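Long-range contact in esterase (Thermotoga maritima, PDB 3DOH), which is an esterase with an immunoglobulin-like domain beside an alpha/beta-hydrolase domain, and probably hydrolyses carboxylic esters: residues R264-G269 with L287-I292. Numbering follows the deposited sequence.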
loop_
_atom_site.group_PDB
_atom_site.type_symbol
_atom_site.label_atom_id
_atom_site.label_comp_id
_atom_site.label_asym_id
_atom_site.label_seq_id
_atom_site.Cartn_x
_atom_site.Cartn_y
_atom_site.Cartn_z
ATOM N N ARG A 264 -46.671 -24.378 16.775
ATOM C CA ARG A 264 -45.374 -23.887 16.329
ATOM C C ARG A 264 -45.476 -22.450 15.833
ATOM O O ARG A 264 -45.076 -22.143 14.710
ATOM C CB ARG A 264 -44.810 -24.786 15.228
ATOM C CG ARG A 264 -44.817 -26.267 15.570
ATOM C CD ARG A 264 -43.551 -26.953 15.083
ATOM N NE ARG A 264 -43.768 -27.675 13.833
ATOM C CZ ARG A 264 -42.862 -27.783 12.866
ATOM N NH1 ARG A 264 -41.673 -27.215 13.003
ATOM N NH2 ARG A 264 -43.146 -28.460 11.761
ATOM N N ILE A 265 -46.013 -21.574 16.675
ATOM C CA ILE A 265 -45.953 -20.143 16.417
ATOM C C ILE A 265 -44.737 -19.617 17.188
ATOM O O ILE A 265 -44.750 -19.529 18.426
ATOM C CB ILE A 265 -47.274 -19.392 16.807
ATOM C CG1 ILE A 265 -48.422 -19.867 15.918
ATOM C CG2 ILE A 265 -47.124 -17.864 16.633
ATOM C CD1 ILE A 265 -49.774 -19.528 16.511
ATOM N N TYR A 266 -43.682 -19.321 16.450
ATOM C CA TYR A 266 -42.431 -18.884 17.014
ATOM C C TYR A 266 -42.434 -17.380 16.952
ATOM O O TYR A 266 -43.220 -16.774 16.239
ATOM C CB TYR A 266 -41.322 -19.422 16.167
ATOM C CG TYR A 266 -41.350 -20.945 15.971
ATOM C CD1 TYR A 266 -41.424 -21.805 17.056
ATOM C CD2 TYR A 266 -41.226 -21.526 14.697
ATOM C CE1 TYR A 266 -41.417 -23.182 16.886
ATOM C CE2 TYR A 266 -41.212 -22.912 14.527
ATOM C CZ TYR A 266 -41.311 -23.726 15.630
ATOM O OH TYR A 266 -41.297 -25.120 15.517
ATOM N N ILE A 267 -41.569 -16.748 17.716
ATOM C CA ILE A 267 -41.528 -15.290 17.718
ATOM C C ILE A 267 -40.132 -14.741 18.026
ATOM O O ILE A 267 -39.482 -15.207 18.959
ATOM C CB ILE A 267 -42.559 -14.688 18.710
ATOM C CG1 ILE A 267 -42.580 -13.157 18.612
ATOM C CG2 ILE A 267 -42.304 -15.191 20.140
ATOM C CD1 ILE A 267 -43.907 -12.559 19.056
ATOM N N THR A 268 -39.706 -13.757 17.238
ATOM C CA THR A 268 -38.434 -13.112 17.396
ATOM C C THR A 268 -38.559 -11.645 16.986
ATOM O O THR A 268 -39.428 -11.278 16.183
ATOM C CB THR A 268 -37.297 -13.834 16.558
ATOM O OG1 THR A 268 -36.037 -13.141 16.720
ATOM C CG2 THR A 268 -37.665 -13.889 15.081
ATOM N N GLY A 269 -37.684 -10.819 17.547
ATOM C CA GLY A 269 -37.588 -9.429 17.207
ATOM C C GLY A 269 -36.335 -8.877 17.863
ATOM O O GLY A 269 -35.744 -9.522 18.720
ATOM N N LEU A 287 -49.417 -18.908 23.847
ATOM C CA LEU A 287 -49.470 -18.791 22.404
ATOM C C LEU A 287 -48.214 -19.326 21.649
ATOM O O LEU A 287 -48.326 -19.985 20.616
ATOM C CB LEU A 287 -49.841 -17.351 22.004
ATOM C CG LEU A 287 -50.407 -17.272 20.583
ATOM C CD1 LEU A 287 -51.763 -17.872 20.552
ATOM C CD2 LEU A 287 -50.464 -15.871 20.086
ATOM N N PHE A 288 -47.022 -19.073 22.181
ATOM C CA PHE A 288 -45.798 -19.295 21.407
ATOM C C PHE A 288 -45.024 -20.557 21.778
ATOM O O PHE A 288 -44.943 -20.930 22.937
ATOM C CB PHE A 288 -44.909 -18.061 21.492
ATOM C CG PHE A 288 -45.615 -16.771 21.117
ATOM C CD1 PHE A 288 -45.807 -16.429 19.781
ATOM C CD2 PHE A 288 -46.051 -15.891 22.102
ATOM C CE1 PHE A 288 -46.434 -15.240 19.432
ATOM C CE2 PHE A 288 -46.683 -14.698 21.771
ATOM C CZ PHE A 288 -46.885 -14.376 20.437
ATOM N N ALA A 289 -44.483 -21.220 20.764
ATOM C CA ALA A 289 -43.689 -22.447 20.935
ATOM C C ALA A 289 -42.210 -22.175 21.364
ATOM O O ALA A 289 -41.620 -22.970 22.104
ATOM C CB ALA A 289 -43.719 -23.260 19.654
ATOM N N ALA A 290 -41.662 -21.062 20.885
ATOM C CA ALA A 290 -40.287 -20.681 21.171
ATOM C C ALA A 290 -40.019 -19.253 20.701
ATOM O O ALA A 290 -40.645 -18.770 19.759
ATOM C CB ALA A 290 -39.319 -21.649 20.509
ATOM N N ALA A 291 -39.084 -18.586 21.369
ATOM C CA ALA A 291 -38.831 -17.179 21.156
ATOM C C ALA A 291 -37.337 -16.950 20.958
ATOM O O ALA A 291 -36.524 -17.636 21.585
ATOM C CB ALA A 291 -39.306 -16.424 22.354
ATOM N N ILE A 292 -36.965 -16.010 20.092
ATOM C CA ILE A 292 -35.587 -15.487 20.029
ATOM C C ILE A 292 -35.645 -13.956 20.190
ATOM O O ILE A 292 -35.820 -13.218 19.203
ATOM C CB ILE A 292 -34.852 -15.893 18.718
ATOM C CG1 ILE A 292 -34.884 -17.411 18.539
ATOM C CG2 ILE A 292 -33.434 -15.294 18.634
ATOM C CD1 ILE A 292 -34.513 -17.889 17.100
#
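Ile-267 is bonded through both backbone polar atoms to the strand beside it. Its N donates to Ala-290 O at 3.0 Å, and its O accepts from Ile-292 N at 2.9 Å. Further back, Ala-289 N reaches Ile-265 O at 2.9 Å from above the carbonyl plane. At the other end Thr-268 OG1 donates to Ile-292 O; OG1 lies opposite its backbone N (chi1 179°), beside its own carbonyl carbon, which brings it to this acceptor. Tyr-366 also bonds the hydroxyl. Gly-269 N adds a weak bond to the same carbonyl.

Phe-288 carries the apolar packing. Ile-267 CG2 sits over one face of the Phe-288 ring, 4.0 Å from its centroid, a CH-pi contact. Ile-267 CD1 touches Phe-288 CE1 and CZ, and Ile-265 CG2 meets Phe-288 CD1 at 3.7 Å. A serine in place of Phe-288 would probably cost both isoleucines an apolar partner and open a gap beside Ile-251. On the side of the sheet to which Tyr-266 points, its CE1 touches Ala-289 CB at 3.6 Å.

The strands are parallel neighbours in a beta-alpha-beta unit of the alpha/beta-hydrolase sheet. Gly-269 is probably the first glycine of a GxSxG nucleophile elbow. Helices 272-283 and 242-257 cover the Phe-288 side, helix 369-376 covers Tyr-266 and Ile-292, and strand 174-180 pairs with 264-269.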